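Local coordinates for berberine bridge enzyme-like protein (Arabidopsis thaliana, PDB 5D79) that binds FAD as a secreted oxidoreductase of the berberine bridge enzyme-like family and is involved in adaptation to salt stress, at residues A[168-173]-A[245-250]; A[370-375]-A[460-465]; A[252-257]-A[308-313]. All coordinates share one frame; numbering follows the deposited sequence.

Contact 1: A[168-173]-A[245-250]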
ATOM      1  N   ALA A 168     -17.247   8.611  -2.383  1.00 18.20           N
ATOM      2  CA  ALA A 168     -16.132   7.974  -1.700  1.00 16.54           C
ATOM      3  C   ALA A 168     -14.982   7.754  -2.670  1.00 18.71           C
ATOM      4  O   ALA A 168     -15.069   8.086  -3.851  1.00 20.56           O
ATOM      5  CB  ALA A 168     -16.567   6.637  -1.083  1.00 12.98           C
ATOM      6  N   PHE A 169     -13.892   7.197  -2.173  1.00 17.69           N
ATOM      7  CA  PHE A 169     -12.862   6.747  -3.068  1.00 16.27           C
ATOM      8  C   PHE A 169     -12.281   5.468  -2.498  1.00 18.91           C
ATOM      9  O   PHE A 169     -12.032   5.384  -1.300  1.00 18.62           O
ATOM     10  CB  PHE A 169     -11.785   7.815  -3.279  1.00 13.98           C
ATOM     11  CG  PHE A 169     -10.792   7.437  -4.332  1.00 16.73           C
ATOM     12  CD1 PHE A 169     -11.127   7.526  -5.673  1.00 18.99           C
ATOM     13  CD2 PHE A 169      -9.545   6.936  -3.984  1.00 18.42           C
ATOM     14  CE1 PHE A 169     -10.231   7.141  -6.649  1.00 22.21           C
ATOM     15  CE2 PHE A 169      -8.636   6.549  -4.961  1.00 17.68           C
ATOM     16  CZ  PHE A 169      -8.976   6.655  -6.287  1.00 21.30           C
ATOM     17  N   PRO A 170     -12.088   4.456  -3.362  1.00 17.02           N
ATOM     18  CA  PRO A 170     -11.605   3.141  -2.943  1.00 14.11           C
ATOM     19  C   PRO A 170     -10.081   3.090  -2.780  1.00 18.93           C
ATOM     20  O   PRO A 170      -9.379   2.806  -3.744  1.00 24.41           O
ATOM     21  CB  PRO A 170     -12.067   2.237  -4.083  1.00 12.87           C
ATOM     22  CG  PRO A 170     -12.023   3.128  -5.285  1.00 12.84           C
ATOM     23  CD  PRO A 170     -12.412   4.491  -4.802  1.00 14.83           C
ATOM     24  N   ALA A 171      -9.582   3.386  -1.581  1.00 17.65           N
ATOM     25  CA  ALA A 171      -8.158   3.238  -1.269  1.00 16.10           C
ATOM     26  C   ALA A 171      -8.019   2.498   0.058  1.00 16.15           C
ATOM     27  O   ALA A 171      -9.005   1.946   0.555  1.00 12.47           O
ATOM     28  CB  ALA A 171      -7.466   4.590  -1.215  1.00 16.23           C
ATOM     29  N   GLY A 172      -6.818   2.493   0.635  1.00 14.64           N
ATOM     30  CA  GLY A 172      -6.558   1.722   1.841  1.00 13.60           C
ATOM     31  C   GLY A 172      -7.223   2.235   3.107  1.00 15.08           C
ATOM     32  O   GLY A 172      -7.803   3.332   3.132  1.00 17.20           O
ATOM     33  N   ILE A 173      -7.148   1.456   4.182  1.00 14.12           N
ATOM     34  CA  ILE A 173      -7.799   1.892   5.424  1.00 18.62           C
ATOM     35  C   ILE A 173      -6.916   2.782   6.308  1.00 16.12           C
ATOM     36  O   ILE A 173      -7.429   3.447   7.195  1.00 18.67           O
ATOM     37  CB  ILE A 173      -8.290   0.692   6.303  1.00 24.89           C
ATOM     38  CG1 ILE A 173      -7.115   0.002   7.000  1.00 25.07           C
ATOM     39  CG2 ILE A 173      -9.159  -0.280   5.490  1.00 22.99           C
ATOM     40  CD1 ILE A 173      -7.513  -1.100   7.949  1.00 26.93           C
ATOM     41  N   LYS A 245     -11.428   9.358  -9.981  1.00 22.64           N
ATOM     42  CA  LYS A 245     -12.851   9.246 -10.230  1.00 21.31           C
ATOM     43  C   LYS A 245     -13.537   8.892  -8.909  1.00 19.97           C
ATOM     44  O   LYS A 245     -13.245   7.861  -8.309  1.00 24.25           O
ATOM     45  CB  LYS A 245     -13.131   8.186 -11.302  1.00 21.71           C
ATOM     46  CG  LYS A 245     -14.549   8.189 -11.816  1.00 23.23           C
ATOM     47  CD  LYS A 245     -14.887   9.543 -12.410  1.00 24.99           C
ATOM     48  CE  LYS A 245     -16.373   9.797 -12.375  1.00 25.84           C
ATOM     49  NZ  LYS A 245     -16.694  11.094 -13.008  1.00 28.91           N
ATOM     50  N   LEU A 246     -14.428   9.759  -8.445  1.00 19.52           N
ATOM     51  CA  LEU A 246     -15.152   9.517  -7.196  1.00 21.07           C
ATOM     52  C   LEU A 246     -16.312   8.542  -7.412  1.00 21.05           C
ATOM     53  O   LEU A 246     -16.996   8.600  -8.426  1.00 23.00           O
ATOM     54  CB  LEU A 246     -15.660  10.837  -6.610  1.00 20.17           C
ATOM     55  CG  LEU A 246     -14.579  11.887  -6.292  1.00 20.73           C
ATOM     56  CD1 LEU A 246     -15.176  13.187  -5.746  1.00 19.92           C
ATOM     57  CD2 LEU A 246     -13.495  11.340  -5.346  1.00 19.80           C
ATOM     58  N   VAL A 247     -16.520   7.636  -6.459  1.00 19.18           N
ATOM     59  CA  VAL A 247     -17.505   6.575  -6.623  1.00 17.04           C
ATOM     60  C   VAL A 247     -18.670   6.803  -5.683  1.00 18.73           C
ATOM     61  O   VAL A 247     -18.545   7.502  -4.682  1.00 18.48           O
ATOM     62  CB  VAL A 247     -16.893   5.177  -6.380  1.00 12.99           C
ATOM     63  CG1 VAL A 247     -15.804   4.891  -7.419  1.00 12.84           C
ATOM     64  CG2 VAL A 247     -16.349   5.061  -4.974  1.00 12.39           C
ATOM     65  N   ASP A 248     -19.813   6.219  -6.010  1.00 20.33           N
ATOM     66  CA  ASP A 248     -21.032   6.522  -5.281  1.00 21.29           C
ATOM     67  C   ASP A 248     -21.200   5.600  -4.097  1.00 14.33           C
ATOM     68  O   ASP A 248     -20.902   4.415  -4.164  1.00 16.60           O
ATOM     69  CB  ASP A 248     -22.256   6.428  -6.197  1.00 22.54           C
ATOM     70  CG  ASP A 248     -22.139   7.312  -7.427  1.00 24.44           C
ATOM     71  OD1 ASP A 248     -22.187   8.544  -7.284  1.00 23.89           O
ATOM     72  OD2 ASP A 248     -22.012   6.772  -8.546  1.00 31.82           O
ATOM     73  N   VAL A 249     -21.670   6.174  -3.005  1.00 14.55           N
ATOM     74  CA  VAL A 249     -22.018   5.415  -1.828  1.00 14.68           C
ATOM     75  C   VAL A 249     -23.303   5.984  -1.297  1.00 17.82           C
ATOM     76  O   VAL A 249     -23.586   7.169  -1.465  1.00 19.55           O
ATOM     77  CB  VAL A 249     -20.920   5.470  -0.708  1.00 19.07           C
ATOM     78  CG1 VAL A 249     -19.715   4.616  -1.066  1.00 19.14           C
ATOM     79  CG2 VAL A 249     -20.497   6.894  -0.404  1.00 13.87           C
ATOM     80  N   PRO A 250     -24.104   5.142  -0.657  1.00 20.84           N
ATOM     81  CA  PRO A 250     -25.260   5.668   0.069  1.00 24.39           C
ATOM     82  C   PRO A 250     -24.846   6.481   1.300  1.00 15.60           C
ATOM     83  O   PRO A 250     -23.825   6.215   1.918  1.00 16.26           O
ATOM     84  CB  PRO A 250     -26.027   4.402   0.466  1.00 24.66           C
ATOM     85  CG  PRO A 250     -25.581   3.382  -0.523  1.00 26.59           C
ATOM     86  CD  PRO A 250     -24.135   3.683  -0.762  1.00 20.88           C
TER
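Ala168 and Val247 form an antiparallel hydrogen-bonded pair in the branched sheet of the PCMH-type FAD-binding domain, where the short strand 167-168 lies against the C-terminal end of the long strand 238-248. Two backbone bonds close the pair. Ala168 N donates to Val247 O at 2.9 Å. The return bond, from Val247 N to Ala168 O, is 3.0 Å long and the straighter of the two. The pairing runs on outside the two segments, since Val249 bonds through its backbone to Ser166.

The apolar packing follows from this register. The methyl of Ala168 sits against both branches of Val249, with CB 3.7 Å from Val249 CG1. On Val247 the CG2 branch does the touching: wedged between the backbone N and the carbonyl carbon, it lies 3.5 Å from Ala168 O and meets the CD corner of Pro170 at 4.0 Å. Leu246 CD2 reaches back to Phe169 CB, a looser touch, while Ile160 of helix 153-163 packs on the same leucine.

Beyond the paired residues the chain turns off the sheet through an inverse gamma turn centred on Pro170. The Phe169 ring has the CD atom of this proline over one face, offset toward the rim, and also meets the ring of Phe183 in helix 179-184.

The last element is polar against aromatic. With CG anti to the backbone N, chi1 (-173°) carries the Phe169 ring toward Lys245, and its edge faces the buried carbonyl of that lysine, which has no hydrogen-bond partner in the model: Phe169 CD1 lies 3.4 Å from Lys245 O, in the plane of the ring.

Contact 2: A[370-375]-A[460-465]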
ATOM      1  N   ASP A 370       0.535 -13.181   0.510  1.00 14.52           N
ATOM      2  CA  ASP A 370       0.235 -14.296  -0.366  1.00 13.38           C
ATOM      3  C   ASP A 370      -1.153 -14.138  -0.979  1.00  9.94           C
ATOM      4  O   ASP A 370      -1.999 -13.377  -0.493  1.00 10.54           O
ATOM      5  CB  ASP A 370       0.275 -15.619   0.403  1.00 10.52           C
ATOM      6  CG  ASP A 370       1.627 -16.261   0.413  1.00 13.10           C
ATOM      7  OD1 ASP A 370       2.268 -16.329  -0.654  1.00 16.66           O
ATOM      8  OD2 ASP A 370       2.037 -16.730   1.493  1.00 15.51           O
ATOM      9  N   PHE A 371      -1.392 -14.905  -2.029  1.00 10.08           N
ATOM     10  CA  PHE A 371      -2.711 -15.016  -2.597  1.00 12.51           C
ATOM     11  C   PHE A 371      -3.138 -16.474  -2.519  1.00 15.52           C
ATOM     12  O   PHE A 371      -2.370 -17.371  -2.860  1.00 13.14           O
ATOM     13  CB  PHE A 371      -2.727 -14.480  -4.031  1.00 11.54           C
ATOM     14  CG  PHE A 371      -2.547 -12.999  -4.100  1.00 15.04           C
ATOM     15  CD1 PHE A 371      -1.270 -12.445  -4.114  1.00 17.51           C
ATOM     16  CD2 PHE A 371      -3.648 -12.150  -4.082  1.00 15.71           C
ATOM     17  CE1 PHE A 371      -1.094 -11.067  -4.130  1.00 16.88           C
ATOM     18  CE2 PHE A 371      -3.481 -10.767  -4.106  1.00 14.97           C
ATOM     19  CZ  PHE A 371      -2.201 -10.227  -4.124  1.00 13.65           C
ATOM     20  N   VAL A 372      -4.351 -16.696  -2.023  1.00 13.86           N
ATOM     21  CA  VAL A 372      -4.917 -18.029  -1.908  1.00 14.34           C
ATOM     22  C   VAL A 372      -5.920 -18.224  -3.026  1.00 10.88           C
ATOM     23  O   VAL A 372      -6.794 -17.390  -3.233  1.00 12.36           O
ATOM     24  CB  VAL A 372      -5.590 -18.252  -0.531  1.00 12.45           C
ATOM     25  CG1 VAL A 372      -6.360 -19.580  -0.493  1.00 11.27           C
ATOM     26  CG2 VAL A 372      -4.547 -18.182   0.586  1.00 11.82           C
ATOM     27  N   GLN A 373      -5.774 -19.321  -3.758  1.00 15.67           N
ATOM     28  CA  GLN A 373      -6.597 -19.577  -4.941  1.00 14.04           C
ATOM     29  C   GLN A 373      -7.616 -20.688  -4.705  1.00 13.02           C
ATOM     30  O   GLN A 373      -8.589 -20.822  -5.443  1.00 18.68           O
ATOM     31  CB  GLN A 373      -5.694 -19.902  -6.136  1.00 12.24           C
ATOM     32  CG  GLN A 373      -4.711 -18.772  -6.434  1.00 14.13           C
ATOM     33  CD  GLN A 373      -3.889 -18.970  -7.676  1.00 14.86           C
ATOM     34  OE1 GLN A 373      -3.367 -20.049  -7.927  1.00 20.43           O
ATOM     35  NE2 GLN A 373      -3.754 -17.910  -8.461  1.00 16.00           N
ATOM     36  N   GLU A 374      -7.392 -21.475  -3.666  1.00 13.31           N
ATOM     37  CA  GLU A 374      -8.358 -22.483  -3.248  1.00 20.02           C
ATOM     38  C   GLU A 374      -8.227 -22.695  -1.745  1.00 19.28           C
ATOM     39  O   GLU A 374      -7.124 -22.590  -1.204  1.00 18.78           O
ATOM     40  CB  GLU A 374      -8.163 -23.799  -4.018  1.00 25.52           C
ATOM     41  CG  GLU A 374      -6.798 -24.459  -3.871  1.00 25.28           C
ATOM     42  CD  GLU A 374      -6.647 -25.702  -4.745  1.00 24.36           C
ATOM     43  OE1 GLU A 374      -7.220 -25.731  -5.853  1.00 22.67           O
ATOM     44  OE2 GLU A 374      -5.960 -26.652  -4.314  1.00 28.03           O
ATOM     45  N   PRO A 375      -9.351 -22.991  -1.068  1.00 16.55           N
ATOM     46  CA  PRO A 375      -9.407 -22.975   0.399  1.00 18.05           C
ATOM     47  C   PRO A 375      -8.313 -23.816   1.056  1.00 18.17           C
ATOM     48  O   PRO A 375      -8.095 -24.962   0.660  1.00 20.03           O
ATOM     49  CB  PRO A 375     -10.799 -23.544   0.694  1.00 18.42           C
ATOM     50  CG  PRO A 375     -11.590 -23.168  -0.503  1.00 18.63           C
ATOM     51  CD  PRO A 375     -10.646 -23.391  -1.646  1.00 16.96           C
ATOM     52  N   PRO A 460       2.672 -24.643   0.577  1.00 18.06           N
ATOM     53  CA  PRO A 460       1.852 -25.556  -0.223  1.00 16.67           C
ATOM     54  C   PRO A 460       0.402 -25.132  -0.434  1.00 18.31           C
ATOM     55  O   PRO A 460      -0.285 -25.796  -1.187  1.00 18.79           O
ATOM     56  CB  PRO A 460       1.884 -26.843   0.601  1.00 20.25           C
ATOM     57  CG  PRO A 460       2.015 -26.375   1.986  1.00 20.94           C
ATOM     58  CD  PRO A 460       2.967 -25.225   1.900  1.00 19.41           C
ATOM     59  N   TYR A 461      -0.052 -24.067   0.217  1.00 20.67           N
ATOM     60  CA  TYR A 461      -1.472 -23.737   0.249  1.00 17.67           C
ATOM     61  C   TYR A 461      -1.825 -22.477  -0.541  1.00 15.81           C
ATOM     62  O   TYR A 461      -3.002 -22.183  -0.766  1.00 15.35           O
ATOM     63  CB  TYR A 461      -1.930 -23.570   1.697  1.00 14.78           C
ATOM     64  CG  TYR A 461      -1.521 -24.694   2.623  1.00 18.70           C
ATOM     65  CD1 TYR A 461      -1.994 -25.982   2.419  1.00 18.73           C
ATOM     66  CD2 TYR A 461      -0.682 -24.463   3.720  1.00 17.72           C
ATOM     67  CE1 TYR A 461      -1.637 -27.018   3.263  1.00 21.44           C
ATOM     68  CE2 TYR A 461      -0.319 -25.504   4.578  1.00 19.80           C
ATOM     69  CZ  TYR A 461      -0.805 -26.779   4.337  1.00 22.03           C
ATOM     70  OH  TYR A 461      -0.479 -27.835   5.153  1.00 24.34           O
ATOM     71  N   VAL A 462      -0.805 -21.731  -0.949  1.00 14.02           N
ATOM     72  CA  VAL A 462      -1.024 -20.489  -1.680  1.00 16.50           C
ATOM     73  C   VAL A 462      -0.597 -20.609  -3.152  1.00 21.58           C
ATOM     74  O   VAL A 462      -0.174 -21.689  -3.600  1.00 19.88           O
ATOM     75  CB  VAL A 462      -0.285 -19.310  -1.009  1.00 15.09           C
ATOM     76  CG1 VAL A 462      -0.772 -19.145   0.433  1.00 13.30           C
ATOM     77  CG2 VAL A 462       1.228 -19.512  -1.064  1.00 16.44           C
ATOM     78  N   SER A 463      -0.737 -19.511  -3.904  1.00 22.59           N
ATOM     79  CA  SER A 463      -0.449 -19.510  -5.340  1.00 17.83           C
ATOM     80  C   SER A 463       0.994 -19.923  -5.573  1.00 18.66           C
ATOM     81  O   SER A 463       1.855 -19.721  -4.712  1.00 17.08           O
ATOM     82  CB  SER A 463      -0.726 -18.135  -5.964  1.00 15.91           C
ATOM     83  OG  SER A 463       0.236 -17.170  -5.566  1.00 16.18           O
ATOM     84  N   LYS A 464       1.252 -20.527  -6.725  1.00 18.44           N
ATOM     85  CA  LYS A 464       2.589 -21.005  -7.020  1.00 20.86           C
ATOM     86  C   LYS A 464       2.892 -20.835  -8.491  1.00 17.81           C
ATOM     87  O   LYS A 464       1.978 -20.782  -9.300  1.00 21.19           O
ATOM     88  CB  LYS A 464       2.723 -22.470  -6.610  1.00 29.91           C
ATOM     89  CG  LYS A 464       1.636 -23.339  -7.185  1.00 39.16           C
ATOM     90  CD  LYS A 464       1.671 -24.739  -6.608  1.00 49.78           C
ATOM     91  CE  LYS A 464       0.707 -25.673  -7.358  1.00 55.45           C
ATOM     92  NZ  LYS A 464      -0.718 -25.220  -7.287  1.00 56.28           N
ATOM     93  N   SER A 465       4.174 -20.745  -8.821  1.00 19.87           N
ATOM     94  CA  SER A 465       4.632 -20.632 -10.209  1.00 22.90           C
ATOM     95  C   SER A 465       3.834 -19.648 -11.073  1.00 20.88           C
ATOM     96  O   SER A 465       3.144 -20.058 -12.012  1.00 22.65           O
ATOM     97  CB  SER A 465       4.616 -22.010 -10.870  1.00 27.18           C
ATOM     98  OG  SER A 465       5.394 -22.931 -10.128  1.00 29.37           O
TER
HETATM   99  O   HOH W   1       1.074 -16.179  -3.007  1.00 13.83           O
HETATM  100  O   HOH W   2      -4.058 -21.354  -3.149  1.00 15.42           O
HETATM  101  O   HOH W   3      -0.822 -20.409  -8.714  1.00 27.51           O
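Val462 sets its side chain at about a right angle to both Asp370 and Val372, two residues at the end of strand 363-372. Its two methyls divide the work. CG1, anti to the carbonyl carbon (chi1 -59°), lies 3.7 Å from Asp370 CB and also meets Val372 CG2, while CG2 comes to 3.4 Å from Asp370 OD1. The carboxylate thus has an aliphatic neighbour in Val462, and its oxygens find polar partners in other directions: OD1 forms a salt bridge with Arg467, and OD2 bonds Tyr429.

One direct hydrogen bond joins the two backbones, Ser463 N to Phe371 O at 2.9 Å. A water next to it is gripped three ways: it donates to Asp370 OD1 and accepts from Phe371 N and from Ser463 OG, whose oxygen also bonds Gly468 N. The water thus links the serine hydroxyl to the aspartate.

Gln373 turns the flat face of its amide to Ser463, whose CB lies over the amide carbon, 3.7 Å from Gln373 CD. Two further waters sit here. One bridges Gln373 N and Tyr461 O; the other accepts from Lys464 N and lies within bonding distance of Gln373 OE1.

Strand 363-372 is an outermost strand of the seven-stranded antiparallel sheet, paired with strand 425-434. The loop that follows helix 441-458 crosses its end, while just past the strand Pro375 rests on Gln274 and Tyr275 of helix 263-276.

Contact 3: A[252-257]-A[308-313]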
ATOM      1  N   THR A 252     -26.076   6.212   3.980  1.00 30.04           N
ATOM      2  CA  THR A 252     -26.078   5.245   5.075  1.00 27.58           C
ATOM      3  C   THR A 252     -25.484   3.908   4.657  1.00 21.28           C
ATOM      4  O   THR A 252     -26.003   3.239   3.760  1.00 20.20           O
ATOM      5  CB  THR A 252     -27.501   4.990   5.607  1.00 34.51           C
ATOM      6  OG1 THR A 252     -27.922   6.106   6.398  1.00 33.90           O
ATOM      7  CG2 THR A 252     -27.539   3.717   6.457  1.00 36.70           C
ATOM      8  N   ILE A 253     -24.405   3.516   5.321  1.00 17.39           N
ATOM      9  CA  ILE A 253     -23.863   2.175   5.153  1.00 14.39           C
ATOM     10  C   ILE A 253     -23.828   1.446   6.498  1.00 14.42           C
ATOM     11  O   ILE A 253     -24.223   1.999   7.531  1.00 15.26           O
ATOM     12  CB  ILE A 253     -22.470   2.222   4.509  1.00 15.47           C
ATOM     13  CG1 ILE A 253     -21.538   3.191   5.249  1.00 20.55           C
ATOM     14  CG2 ILE A 253     -22.609   2.684   3.071  1.00 14.96           C
ATOM     15  CD1 ILE A 253     -20.881   2.667   6.521  1.00 18.51           C
ATOM     16  N   THR A 254     -23.370   0.202   6.481  1.00 15.64           N
ATOM     17  CA  THR A 254     -23.390  -0.607   7.690  1.00 16.05           C
ATOM     18  C   THR A 254     -22.057  -1.301   7.915  1.00 16.06           C
ATOM     19  O   THR A 254     -21.594  -2.051   7.049  1.00 15.14           O
ATOM     20  CB  THR A 254     -24.503  -1.681   7.634  1.00 16.02           C
ATOM     21  OG1 THR A 254     -25.769  -1.066   7.376  1.00 17.91           O
ATOM     22  CG2 THR A 254     -24.586  -2.432   8.943  1.00 15.16           C
ATOM     23  N   VAL A 255     -21.453  -1.055   9.081  1.00 15.67           N
ATOM     24  CA  VAL A 255     -20.308  -1.848   9.534  1.00 16.41           C
ATOM     25  C   VAL A 255     -20.735  -2.882  10.590  1.00 18.44           C
ATOM     26  O   VAL A 255     -21.797  -2.763  11.200  1.00 16.06           O
ATOM     27  CB  VAL A 255     -19.172  -0.968  10.109  1.00 13.26           C
ATOM     28  CG1 VAL A 255     -18.674   0.019   9.058  1.00 12.37           C
ATOM     29  CG2 VAL A 255     -19.616  -0.255  11.403  1.00 14.50           C
ATOM     30  N   PHE A 256     -19.900  -3.903  10.789  1.00 18.79           N
ATOM     31  CA  PHE A 256     -20.158  -4.948  11.784  1.00 17.78           C
ATOM     32  C   PHE A 256     -18.874  -5.594  12.307  1.00 16.32           C
ATOM     33  O   PHE A 256     -17.847  -5.636  11.628  1.00 14.23           O
ATOM     34  CB  PHE A 256     -21.082  -6.032  11.211  1.00 18.97           C
ATOM     35  CG  PHE A 256     -20.487  -6.817  10.056  1.00 22.55           C
ATOM     36  CD1 PHE A 256     -20.641  -6.377   8.747  1.00 22.32           C
ATOM     37  CD2 PHE A 256     -19.804  -8.012  10.281  1.00 19.46           C
ATOM     38  CE1 PHE A 256     -20.114  -7.101   7.702  1.00 24.17           C
ATOM     39  CE2 PHE A 256     -19.277  -8.739   9.233  1.00 19.42           C
ATOM     40  CZ  PHE A 256     -19.430  -8.283   7.945  1.00 20.80           C
ATOM     41  N   LYS A 257     -18.939  -6.100  13.527  1.00 18.14           N
ATOM     42  CA  LYS A 257     -17.797  -6.756  14.125  1.00 17.86           C
ATOM     43  C   LYS A 257     -18.308  -7.955  14.889  1.00 19.51           C
ATOM     44  O   LYS A 257     -19.304  -7.867  15.610  1.00 22.52           O
ATOM     45  CB  LYS A 257     -17.030  -5.796  15.038  1.00 20.21           C
ATOM     46  CG  LYS A 257     -15.783  -6.379  15.686  1.00 26.36           C
ATOM     47  CD  LYS A 257     -14.977  -5.307  16.417  1.00 33.13           C
ATOM     48  CE  LYS A 257     -14.474  -4.233  15.440  1.00 38.50           C
ATOM     49  NZ  LYS A 257     -13.747  -3.083  16.079  1.00 39.17           N
ATOM     50  N   GLY A 308     -25.085  -0.628   2.181  1.00 19.35           N
ATOM     51  CA  GLY A 308     -26.532  -0.708   2.272  1.00 20.49           C
ATOM     52  C   GLY A 308     -26.980  -0.743   3.723  1.00 22.37           C
ATOM     53  O   GLY A 308     -26.141  -0.660   4.623  1.00 19.81           O
ATOM     54  N   PRO A 309     -28.301  -0.875   3.954  1.00 22.29           N
ATOM     55  CA  PRO A 309     -28.981  -0.824   5.261  1.00 27.56           C
ATOM     56  C   PRO A 309     -28.722  -2.039   6.151  1.00 25.26           C
ATOM     57  O   PRO A 309     -28.397  -3.109   5.641  1.00 21.35           O
ATOM     58  CB  PRO A 309     -30.476  -0.773   4.887  1.00 28.92           C
ATOM     59  CG  PRO A 309     -30.521  -0.457   3.442  1.00 27.36           C
ATOM     60  CD  PRO A 309     -29.262  -1.002   2.849  1.00 24.62           C
ATOM     61  N   VAL A 310     -28.913  -1.886   7.459  1.00 22.87           N
ATOM     62  CA  VAL A 310     -28.602  -2.967   8.375  1.00 19.31           C
ATOM     63  C   VAL A 310     -29.523  -4.178   8.194  1.00 20.88           C
ATOM     64  O   VAL A 310     -29.080  -5.310   8.323  1.00 23.88           O
ATOM     65  CB  VAL A 310     -28.653  -2.492   9.836  1.00 17.72           C
ATOM     66  CG1 VAL A 310     -29.984  -1.829  10.155  1.00 21.19           C
ATOM     67  CG2 VAL A 310     -28.358  -3.652  10.778  1.00 16.77           C
ATOM     68  N   ASN A 311     -30.794  -3.973   7.872  1.00 24.55           N
ATOM     69  CA  ASN A 311     -31.681  -5.133   7.748  1.00 24.06           C
ATOM     70  C   ASN A 311     -31.320  -5.981   6.522  1.00 25.92           C
ATOM     71  O   ASN A 311     -31.468  -7.204   6.538  1.00 22.63           O
ATOM     72  CB  ASN A 311     -33.150  -4.692   7.703  1.00 25.33           C
ATOM     73  CG  ASN A 311     -33.688  -4.292   9.083  1.00 29.15           C
ATOM     74  OD1 ASN A 311     -32.957  -4.293  10.081  1.00 31.44           O
ATOM     75  ND2 ASN A 311     -34.969  -3.943   9.138  1.00 30.92           N
ATOM     76  N   ASN A 312     -30.817  -5.326   5.476  1.00 24.82           N
ATOM     77  CA  ASN A 312     -30.382  -6.008   4.266  1.00 22.59           C
ATOM     78  C   ASN A 312     -29.095  -6.775   4.485  1.00 22.86           C
ATOM     79  O   ASN A 312     -28.906  -7.854   3.925  1.00 24.97           O
ATOM     80  CB  ASN A 312     -30.200  -5.016   3.120  1.00 23.56           C
ATOM     81  CG  ASN A 312     -31.508  -4.405   2.671  1.00 30.84           C
ATOM     82  OD1 ASN A 312     -32.579  -4.879   3.034  1.00 37.32           O
ATOM     83  ND2 ASN A 312     -31.430  -3.352   1.875  1.00 33.87           N
ATOM     84  N   LEU A 313     -28.201  -6.213   5.290  1.00 20.09           N
ATOM     85  CA  LEU A 313     -26.984  -6.918   5.670  1.00 18.65           C
ATOM     86  C   LEU A 313     -27.340  -8.207   6.405  1.00 22.47           C
ATOM     87  O   LEU A 313     -26.787  -9.269   6.120  1.00 22.09           O
ATOM     88  CB  LEU A 313     -26.090  -6.037   6.551  1.00 17.88           C
ATOM     89  CG  LEU A 313     -25.001  -6.803   7.317  1.00 17.42           C
ATOM     90  CD1 LEU A 313     -23.982  -7.382   6.349  1.00 18.47           C
ATOM     91  CD2 LEU A 313     -24.325  -5.956   8.391  1.00 12.86           C
TER
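Strand 253-260 passes the start of helix 310-320 with its backbone closest at Ile253 and Gly308, whose CA atoms are 4.9 Å apart. This is a helix packed on the seven-stranded antiparallel sheet: strand 298-306, which pairs with strand 253-260, runs through a short connection into the helix, with Pro309 at the N-cap position.

Thr254 holds the turn into the helix. Its chi1 of -55° sets OG1 anti to the carbonyl carbon, which points it at Gly308 O and leaves CG2 for the helix. OG1 donates to Gly308 O at 2.8 Å, meeting a lone pair in the carbonyl plane. Nearby, Val310 N at the first turn of the helix bonds the carboxylate of Glu333 from the neighbouring strand 331-334. A valine in place of Thr254 would probably cost Gly308 O this hydroxyl donor and leave the connection into the helix less firmly tied to the strand.

Thr254 CG2 packs 3.6 Å from Leu313 CD2. Phe256, two residues on, extends this apolar patch, and Leu326 covers both Phe256 and Leu313. Both leucine methyls touch Phe256 obliquely: CD1 lies 4.1 Å from Phe256 CE1, and CD2 approaches Phe256 CD1 to 3.7 Å.

From the N terminus, contact 1 comes first: it closes a loop of 71 intervening residues and ties strand 167-168 to the end of strand 238-248 within the FAD-binding domain. The chain then passes from 245-250 into 252-257, with a single residue between, and contact 3 opens; this second loop, of 50 residues, joins strand 253-260 to helix 310-320. Contact 2 closes the last loop, of 84 residues, bringing the end of strand 363-372 to the loop after helix 441-458. All three are in series, with none crossing or enclosing another. Contacts 2 and 3 reach the same seven-stranded sheet, yet their centres lie about 31 Å apart, whereas those of contacts 1 and 3 are about 17 Å apart.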